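Local coordinates for tetratricopeptide TPR_2 repeat protein (Thermobaculum terrenum, PDB 5DJS) that is of unknown function but combines tetratricopeptide repeats with a GT-B fold of the family 41 glycosyl transferases, which holds uridine-5'-diphosphate in the model, at residues G116-L121 against S245-M250; L241-W246 against N272-R277. The protein carries 1 engineered substitution. All blocks are in the same frame, centred on the assembly; numbering follows the deposited sequence.

Contact 1: residues G116-L121 against S245-M250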
ATOM      1  N   GLY A 116       9.784  -8.236   1.125  1.00 44.63           N
ATOM      2  CA  GLY A 116      10.189  -6.946   0.577  1.00 43.47           C
ATOM      3  C   GLY A 116      10.591  -7.061  -0.875  1.00 43.18           C
ATOM      4  O   GLY A 116      10.168  -6.260  -1.710  1.00 43.00           O
ATOM      5  N   LEU A 117      11.395  -8.082  -1.172  1.00 42.69           N
ATOM      6  CA  LEU A 117      11.798  -8.391  -2.544  1.00 41.41           C
ATOM      7  C   LEU A 117      10.573  -8.678  -3.415  1.00 38.19           C
ATOM      8  O   LEU A 117      10.416  -8.065  -4.471  1.00 39.20           O
ATOM      9  CB  LEU A 117      12.783  -9.569  -2.562  1.00 41.90           C
ATOM     10  CG  LEU A 117      13.282 -10.065  -3.919  1.00 42.24           C
ATOM     11  CD1 LEU A 117      14.024  -8.973  -4.670  1.00 44.59           C
ATOM     12  CD2 LEU A 117      14.170 -11.278  -3.730  1.00 42.10           C
ATOM     13  N   TYR A 118       9.704  -9.581  -2.964  1.00 34.97           N
ATOM     14  CA  TYR A 118       8.429  -9.868  -3.662  1.00 34.79           C
ATOM     15  C   TYR A 118       7.623  -8.608  -3.978  1.00 34.93           C
ATOM     16  O   TYR A 118       7.195  -8.419  -5.119  1.00 34.44           O
ATOM     17  CB  TYR A 118       7.568 -10.830  -2.840  1.00 34.18           C
ATOM     18  CG  TYR A 118       6.201 -11.154  -3.420  1.00 34.51           C
ATOM     19  CD1 TYR A 118       6.044 -11.494  -4.767  1.00 34.46           C
ATOM     20  CD2 TYR A 118       5.063 -11.162  -2.602  1.00 33.73           C
ATOM     21  CE1 TYR A 118       4.787 -11.803  -5.283  1.00 35.38           C
ATOM     22  CE2 TYR A 118       3.812 -11.478  -3.106  1.00 33.80           C
ATOM     23  CZ  TYR A 118       3.674 -11.795  -4.440  1.00 34.63           C
ATOM     24  OH  TYR A 118       2.429 -12.126  -4.923  1.00 34.75           O
ATOM     25  N   VAL A 119       7.433  -7.759  -2.966  1.00 34.29           N
ATOM     26  CA  VAL A 119       6.775  -6.461  -3.138  1.00 35.08           C
ATOM     27  C   VAL A 119       7.506  -5.603  -4.170  1.00 36.47           C
ATOM     28  O   VAL A 119       6.892  -5.105  -5.112  1.00 37.76           O
ATOM     29  CB  VAL A 119       6.703  -5.691  -1.804  1.00 34.07           C
ATOM     30  CG1 VAL A 119       6.331  -4.224  -2.010  1.00 33.26           C
ATOM     31  CG2 VAL A 119       5.709  -6.368  -0.881  1.00 33.95           C
ATOM     32  N   ALA A 120       8.816  -5.457  -3.983  1.00 37.65           N
ATOM     33  CA  ALA A 120       9.655  -4.595  -4.821  1.00 38.53           C
ATOM     34  C   ALA A 120       9.542  -4.897  -6.311  1.00 41.97           C
ATOM     35  O   ALA A 120       9.560  -3.974  -7.127  1.00 47.56           O
ATOM     36  CB  ALA A 120      11.108  -4.687  -4.386  1.00 37.90           C
ATOM     37  N   LEU A 121       9.418  -6.180  -6.659  1.00 43.52           N
ATOM     38  CA  LEU A 121       9.274  -6.611  -8.059  1.00 44.11           C
ATOM     39  C   LEU A 121       8.085  -5.964  -8.791  1.00 42.34           C
ATOM     40  O   LEU A 121       8.117  -5.796 -10.003  1.00 42.83           O
ATOM     41  CB  LEU A 121       9.183  -8.151  -8.147  1.00 46.44           C
ATOM     42  CG  LEU A 121      10.475  -8.947  -8.373  1.00 47.17           C
ATOM     43  CD1 LEU A 121      11.594  -8.564  -7.424  1.00 47.99           C
ATOM     44  CD2 LEU A 121      10.194 -10.441  -8.280  1.00 46.98           C
ATOM     45  N   SER A 245      -3.397  -6.108   5.722  1.00 42.40           N
ATOM     46  CA  SER A 245      -2.063  -5.552   5.463  1.00 42.45           C
ATOM     47  C   SER A 245      -1.337  -6.117   4.246  1.00 43.55           C
ATOM     48  O   SER A 245      -0.714  -5.355   3.507  1.00 44.63           O
ATOM     49  CB  SER A 245      -1.166  -5.672   6.696  1.00 41.57           C
ATOM     50  OG  SER A 245      -1.574  -4.748   7.700  1.00 39.24           O
ATOM     51  N   TRP A 246      -1.391  -7.440   4.068  1.00 45.05           N
ATOM     52  CA  TRP A 246      -0.666  -8.166   2.992  1.00 41.80           C
ATOM     53  C   TRP A 246       0.851  -7.951   3.185  1.00 41.64           C
ATOM     54  O   TRP A 246       1.312  -7.374   4.190  1.00 42.30           O
ATOM     55  CB  TRP A 246      -1.205  -7.758   1.592  1.00 40.99           C
ATOM     56  CG  TRP A 246      -0.716  -8.520   0.354  1.00 40.69           C
ATOM     57  CD1 TRP A 246      -1.176  -9.702  -0.147  1.00 39.25           C
ATOM     58  CD2 TRP A 246       0.293  -8.070  -0.564  1.00 42.82           C
ATOM     59  NE1 TRP A 246      -0.480 -10.033  -1.298  1.00 41.20           N
ATOM     60  CE2 TRP A 246       0.430  -9.045  -1.569  1.00 43.00           C
ATOM     61  CE3 TRP A 246       1.124  -6.953  -0.599  1.00 43.28           C
ATOM     62  CZ2 TRP A 246       1.367  -8.915  -2.620  1.00 43.29           C
ATOM     63  CZ3 TRP A 246       2.049  -6.822  -1.631  1.00 44.11           C
ATOM     64  CH2 TRP A 246       2.160  -7.791  -2.626  1.00 43.55           C
ATOM     65  N   HIS A 247       1.633  -8.469   2.260  1.00 39.78           N
ATOM     66  CA  HIS A 247       3.057  -8.211   2.210  1.00 39.29           C
ATOM     67  C   HIS A 247       3.529  -6.745   2.279  1.00 41.96           C
ATOM     68  O   HIS A 247       4.663  -6.514   2.668  1.00 42.65           O
ATOM     69  CB  HIS A 247       3.630  -8.873   0.965  1.00 38.77           C
ATOM     70  CG  HIS A 247       3.676 -10.363   1.051  1.00 37.76           C
ATOM     71  ND1 HIS A 247       2.708 -11.171   0.502  1.00 37.81           N
ATOM     72  CD2 HIS A 247       4.580 -11.190   1.616  1.00 37.17           C
ATOM     73  CE1 HIS A 247       3.019 -12.433   0.723  1.00 38.15           C
ATOM     74  NE2 HIS A 247       4.153 -12.472   1.394  1.00 38.85           N
ATOM     75  N   LEU A 248       2.659  -5.774   1.973  1.00 43.73           N
ATOM     76  CA  LEU A 248       3.022  -4.356   1.928  1.00 44.38           C
ATOM     77  C   LEU A 248       3.075  -3.741   3.315  1.00 43.74           C
ATOM     78  O   LEU A 248       3.603  -2.654   3.461  1.00 48.06           O
ATOM     79  CB  LEU A 248       1.996  -3.527   1.140  1.00 45.56           C
ATOM     80  CG  LEU A 248       1.859  -3.664  -0.370  1.00 46.80           C
ATOM     81  CD1 LEU A 248       0.578  -3.035  -0.894  1.00 46.67           C
ATOM     82  CD2 LEU A 248       3.079  -3.118  -1.084  1.00 48.60           C
ATOM     83  N   GLY A 249       2.501  -4.390   4.318  1.00 42.16           N
ATOM     84  CA  GLY A 249       2.330  -3.756   5.616  1.00 42.51           C
ATOM     85  C   GLY A 249       2.783  -4.636   6.740  1.00 41.86           C
ATOM     86  O   GLY A 249       3.286  -5.726   6.517  1.00 40.35           O
ATOM     87  N   MET A 250       2.573  -4.163   7.959  1.00 45.67           N
ATOM     88  CA  MET A 250       2.900  -4.932   9.146  1.00 50.16           C
ATOM     89  C   MET A 250       1.842  -6.027   9.357  1.00 48.70           C
ATOM     90  O   MET A 250       1.010  -5.966  10.257  1.00 47.22           O
ATOM     91  CB  MET A 250       3.018  -4.007  10.351  1.00 56.78           C
ATOM     92  CG  MET A 250       4.130  -2.982  10.205  1.00 62.96           C
ATOM     93  SD  MET A 250       4.722  -2.429  11.810  1.00 78.77           S
ATOM     94  CE  MET A 250       5.674  -3.875  12.322  1.00 76.48           C
TER

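Contact 2: residues L241-W246 against N272-R277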
ATOM      1  N   LEU A 241     -11.495 -14.414   9.210  1.00 41.58           N
ATOM      2  CA  LEU A 241     -10.368 -13.557   9.577  1.00 41.18           C
ATOM      3  C   LEU A 241      -9.868 -12.917   8.303  1.00 41.41           C
ATOM      4  O   LEU A 241      -9.692 -13.611   7.297  1.00 42.56           O
ATOM      5  CB  LEU A 241      -9.266 -14.363  10.247  1.00 40.34           C
ATOM      6  CG  LEU A 241      -8.231 -13.562  11.041  1.00 40.75           C
ATOM      7  CD1 LEU A 241      -8.817 -12.969  12.310  1.00 38.15           C
ATOM      8  CD2 LEU A 241      -7.044 -14.460  11.387  1.00 43.02           C
ATOM      9  N   VAL A 242      -9.659 -11.601   8.344  1.00 40.49           N
ATOM     10  CA  VAL A 242      -9.303 -10.828   7.152  1.00 41.18           C
ATOM     11  C   VAL A 242      -7.942 -10.164   7.322  1.00 40.36           C
ATOM     12  O   VAL A 242      -7.709  -9.413   8.279  1.00 38.09           O
ATOM     13  CB  VAL A 242     -10.358  -9.754   6.808  1.00 43.31           C
ATOM     14  CG1 VAL A 242     -10.090  -9.159   5.429  1.00 42.95           C
ATOM     15  CG2 VAL A 242     -11.760 -10.354   6.832  1.00 43.58           C
ATOM     16  N   ASP A 243      -7.049 -10.480   6.385  1.00 40.35           N
ATOM     17  CA  ASP A 243      -5.737  -9.844   6.280  1.00 37.92           C
ATOM     18  C   ASP A 243      -5.895  -8.556   5.497  1.00 37.02           C
ATOM     19  O   ASP A 243      -6.095  -8.583   4.284  1.00 39.00           O
ATOM     20  CB  ASP A 243      -4.752 -10.751   5.544  1.00 35.87           C
ATOM     21  CG  ASP A 243      -3.491 -10.021   5.122  1.00 33.22           C
ATOM     22  OD1 ASP A 243      -2.934  -9.260   5.961  1.00 29.46           O
ATOM     23  OD2 ASP A 243      -3.077 -10.205   3.950  1.00 29.24           O
ATOM     24  N   LEU A 244      -5.789  -7.444   6.200  1.00 36.19           N
ATOM     25  CA  LEU A 244      -5.851  -6.130   5.586  1.00 40.09           C
ATOM     26  C   LEU A 244      -4.490  -5.606   5.140  1.00 42.16           C
ATOM     27  O   LEU A 244      -4.448  -4.737   4.275  1.00 45.72           O
ATOM     28  CB  LEU A 244      -6.490  -5.125   6.553  1.00 39.15           C
ATOM     29  CG  LEU A 244      -7.973  -4.745   6.419  1.00 38.49           C
ATOM     30  CD1 LEU A 244      -8.860  -5.806   5.796  1.00 37.32           C
ATOM     31  CD2 LEU A 244      -8.478  -4.367   7.800  1.00 37.78           C
ATOM     32  N   SER A 245      -3.397  -6.108   5.722  1.00 42.40           N
ATOM     33  CA  SER A 245      -2.063  -5.552   5.463  1.00 42.45           C
ATOM     34  C   SER A 245      -1.337  -6.117   4.246  1.00 43.55           C
ATOM     35  O   SER A 245      -0.714  -5.355   3.507  1.00 44.63           O
ATOM     36  CB  SER A 245      -1.166  -5.672   6.696  1.00 41.57           C
ATOM     37  OG  SER A 245      -1.574  -4.748   7.700  1.00 39.24           O
ATOM     38  N   TRP A 246      -1.391  -7.440   4.068  1.00 45.05           N
ATOM     39  CA  TRP A 246      -0.666  -8.166   2.992  1.00 41.80           C
ATOM     40  C   TRP A 246       0.851  -7.951   3.185  1.00 41.64           C
ATOM     41  O   TRP A 246       1.312  -7.374   4.190  1.00 42.30           O
ATOM     42  CB  TRP A 246      -1.205  -7.758   1.592  1.00 40.99           C
ATOM     43  CG  TRP A 246      -0.716  -8.520   0.354  1.00 40.69           C
ATOM     44  CD1 TRP A 246      -1.176  -9.702  -0.147  1.00 39.25           C
ATOM     45  CD2 TRP A 246       0.293  -8.070  -0.564  1.00 42.82           C
ATOM     46  NE1 TRP A 246      -0.480 -10.033  -1.298  1.00 41.20           N
ATOM     47  CE2 TRP A 246       0.430  -9.045  -1.569  1.00 43.00           C
ATOM     48  CE3 TRP A 246       1.124  -6.953  -0.599  1.00 43.28           C
ATOM     49  CZ2 TRP A 246       1.367  -8.915  -2.620  1.00 43.29           C
ATOM     50  CZ3 TRP A 246       2.049  -6.822  -1.631  1.00 44.11           C
ATOM     51  CH2 TRP A 246       2.160  -7.791  -2.626  1.00 43.55           C
ATOM     52  N   ASN A 272      -1.438  -8.823  -5.199  1.00 38.34           N
ATOM     53  CA  ASN A 272      -1.121 -10.132  -5.767  1.00 38.80           C
ATOM     54  C   ASN A 272      -1.333 -11.195  -4.672  1.00 39.29           C
ATOM     55  O   ASN A 272      -1.687 -10.869  -3.528  1.00 39.11           O
ATOM     56  CB  ASN A 272       0.342 -10.122  -6.288  1.00 38.39           C
ATOM     57  CG  ASN A 272       0.639 -11.119  -7.430  1.00 37.99           C
ATOM     58  OD1 ASN A 272       1.772 -11.186  -7.854  1.00 40.08           O
ATOM     59  ND2 ASN A 272      -0.338 -11.855  -7.936  1.00 39.45           N
ATOM     60  N   THR A 273      -1.122 -12.461  -5.012  1.00 38.41           N
ATOM     61  CA  THR A 273      -1.270 -13.548  -4.067  1.00 38.40           C
ATOM     62  C   THR A 273      -0.339 -13.392  -2.882  1.00 38.67           C
ATOM     63  O   THR A 273       0.748 -12.815  -3.007  1.00 41.00           O
ATOM     64  CB  THR A 273      -1.024 -14.917  -4.747  1.00 40.20           C
ATOM     65  OG1 THR A 273      -1.438 -15.968  -3.864  1.00 44.13           O
ATOM     66  CG2 THR A 273       0.460 -15.111  -5.168  1.00 39.84           C
ATOM     67  N   THR A 274      -0.784 -13.896  -1.732  1.00 38.14           N
ATOM     68  CA  THR A 274       0.088 -14.106  -0.579  1.00 38.24           C
ATOM     69  C   THR A 274       1.056 -15.274  -0.810  1.00 39.72           C
ATOM     70  O   THR A 274       2.090 -15.363  -0.143  1.00 37.28           O
ATOM     71  CB  THR A 274      -0.717 -14.446   0.685  1.00 39.67           C
ATOM     72  OG1 THR A 274      -1.574 -15.576   0.425  1.00 39.34           O
ATOM     73  CG2 THR A 274      -1.545 -13.240   1.139  1.00 39.58           C
ATOM     74  N   GLY A 275       0.673 -16.184  -1.715  1.00 38.87           N
ATOM     75  CA  GLY A 275       1.415 -17.392  -1.997  1.00 39.16           C
ATOM     76  C   GLY A 275       1.029 -18.562  -1.110  1.00 39.36           C
ATOM     77  O   GLY A 275       1.479 -19.695  -1.365  1.00 39.78           O
ATOM     78  N   MET A 276       0.181 -18.311  -0.104  1.00 37.03           N
ATOM     79  CA  MET A 276      -0.066 -19.259   0.986  1.00 37.84           C
ATOM     80  C   MET A 276      -1.209 -20.225   0.671  1.00 40.92           C
ATOM     81  O   MET A 276      -2.197 -19.832   0.059  1.00 40.73           O
ATOM     82  CB  MET A 276      -0.419 -18.498   2.269  1.00 35.69           C
ATOM     83  CG  MET A 276       0.680 -17.597   2.789  1.00 36.08           C
ATOM     84  SD  MET A 276       0.108 -16.484   4.089  1.00 37.96           S
ATOM     85  CE  MET A 276      -0.261 -17.641   5.405  1.00 38.15           C
ATOM     86  N   ARG A 277      -1.075 -21.476   1.126  1.00 48.20           N
ATOM     87  CA  ARG A 277      -2.199 -22.435   1.175  1.00 51.27           C
ATOM     88  C   ARG A 277      -3.254 -21.997   2.193  1.00 48.41           C
ATOM     89  O   ARG A 277      -4.450 -22.142   1.937  1.00 49.56           O
ATOM     90  CB  ARG A 277      -1.730 -23.840   1.581  1.00 58.49           C
ATOM     91  CG  ARG A 277      -0.892 -24.587   0.560  1.00 63.81           C
ATOM     92  CD  ARG A 277      -0.503 -25.965   1.087  1.00 69.47           C
ATOM     93  NE  ARG A 277      -1.238 -27.038   0.414  1.00 77.13           N
ATOM     94  CZ  ARG A 277      -0.846 -27.673  -0.703  1.00 87.67           C
ATOM     95  NH1 ARG A 277       0.301 -27.368  -1.321  1.00 88.64           N
ATOM     96  NH2 ARG A 277      -1.614 -28.637  -1.215  1.00 89.35           N
TER

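Contact 1: residues G116-L121 against S245-M250
This is a buried, largely apolar and aromatic contact, with no hydrogen bond between its segments. Tyr118 and Val119 of helix 111-120 meet Trp246, His247 and Leu248 in the loop after strand 240-243. Tyr118 forms an aromatic cluster with Trp246 and His247. Its ring edge points into the imidazole face of His247, a T-shaped pair with planes at 85° and centroids 5.2 Å apart. Tyr118 CD2 lies over the centre of that face. Trp246 is met obliquely, with Tyr118 CE2 3.6 Å from Trp246 CZ2. The tyrosine CG is anti to the backbone N (chi1 177°), which carries the ring off the helix, so that its CD2-CE2 side reaches both partners. Val119 divides its branches. CG1 touches Leu248 CD2 at 3.6 Å. CG2 touches both the indole and His247, 3.8 Å from Trp246 CZ3 and 3.7 Å from His247 CB. The polar end of Tyr118 is satisfied outside these segments, where its OH bonds to Thr273 O. Helix 129-143 packs on Tyr118 through Arg132 and Ala136, and its Trp139 meets His247 edge-to-face. Helix 93-106 touches helix 111-120 through Leu117 and Ala120.

Contact 2: residues L241-W246 against N272-R277
Trp246 and the backbone of Asn272 and Thr273 meet where two loops leave neighbouring strands of a parallel, Rossmann-like sheet, the arrangement of a GT-B domain. One loop follows strand 240-243. The other lies between strands 263-266 and 281-285. The close part of the contact is at the indole nitrogen. Trp246 NE1 donates to Asn272 O at 2.7 Å, but the bond is weak because it is bent to 122°. A second weak bond runs from NE1 to Thr273 O at 3.5 Å. The two carbonyls are approached differently: Thr273 O lies near the indole plane at its edge, while Asn272 O stands obliquely to the ring. Two poorly aligned acceptors therefore share one buried N-H. Beside them, Thr274 CG2 packs on Trp246 CD1 at 3.8 Å. That methyl is anti to the carbonyl carbon of Thr274, and OG1 (chi1 55°) is left to accept from Met276 N in an ST turn. Thr273 OG1 makes a similar turn with Gly275 N, and both hydroxyls also bond to Glu299. The contact is looser elsewhere. Asp243 reaches Thr274 CG2 only at 4.4 Å, through OD2, and the CB of Thr273 points away from the first segment. Farther along, Arg277 extends its side chain to the exposed surface. The carboxylate of Asp243 works elsewhere. Its OD2 bonds to Thr266 OG1, tying the end of its strand to the neighbouring one. Its other oxygen holds the backbone N of Trp246: in an Asx motif, Trp246 N donates to Asp243 OD1 on the syn side of the carboxylate, 3.0 Å away and nearly straight at 173°.

Contacts 1 and 2 share Ser245 and Trp246, and their centres lie 11 Å apart. The indole joins them: its six-membered ring meets helix 111-120, while its NE1 faces the loop 272-277. Tyr118 adds a direct tie. Thr273 O takes the Tyr118 OH (2.6 Å, a probable hydrogen bond) as well as the weak bond from the indole. His247 also packs against the Thr274 carbonyl. Together the contacts join the helix to the loops that follow strands 240-243 and 263-266. Contact 1 is nearer the ligand: the Leu248 side chain is about 8 Å from uridine-5'-diphosphate, and that of Trp246 about 11 Å. Neither residue belongs to the pocket, which includes Phe336, Arg338 and Thr423.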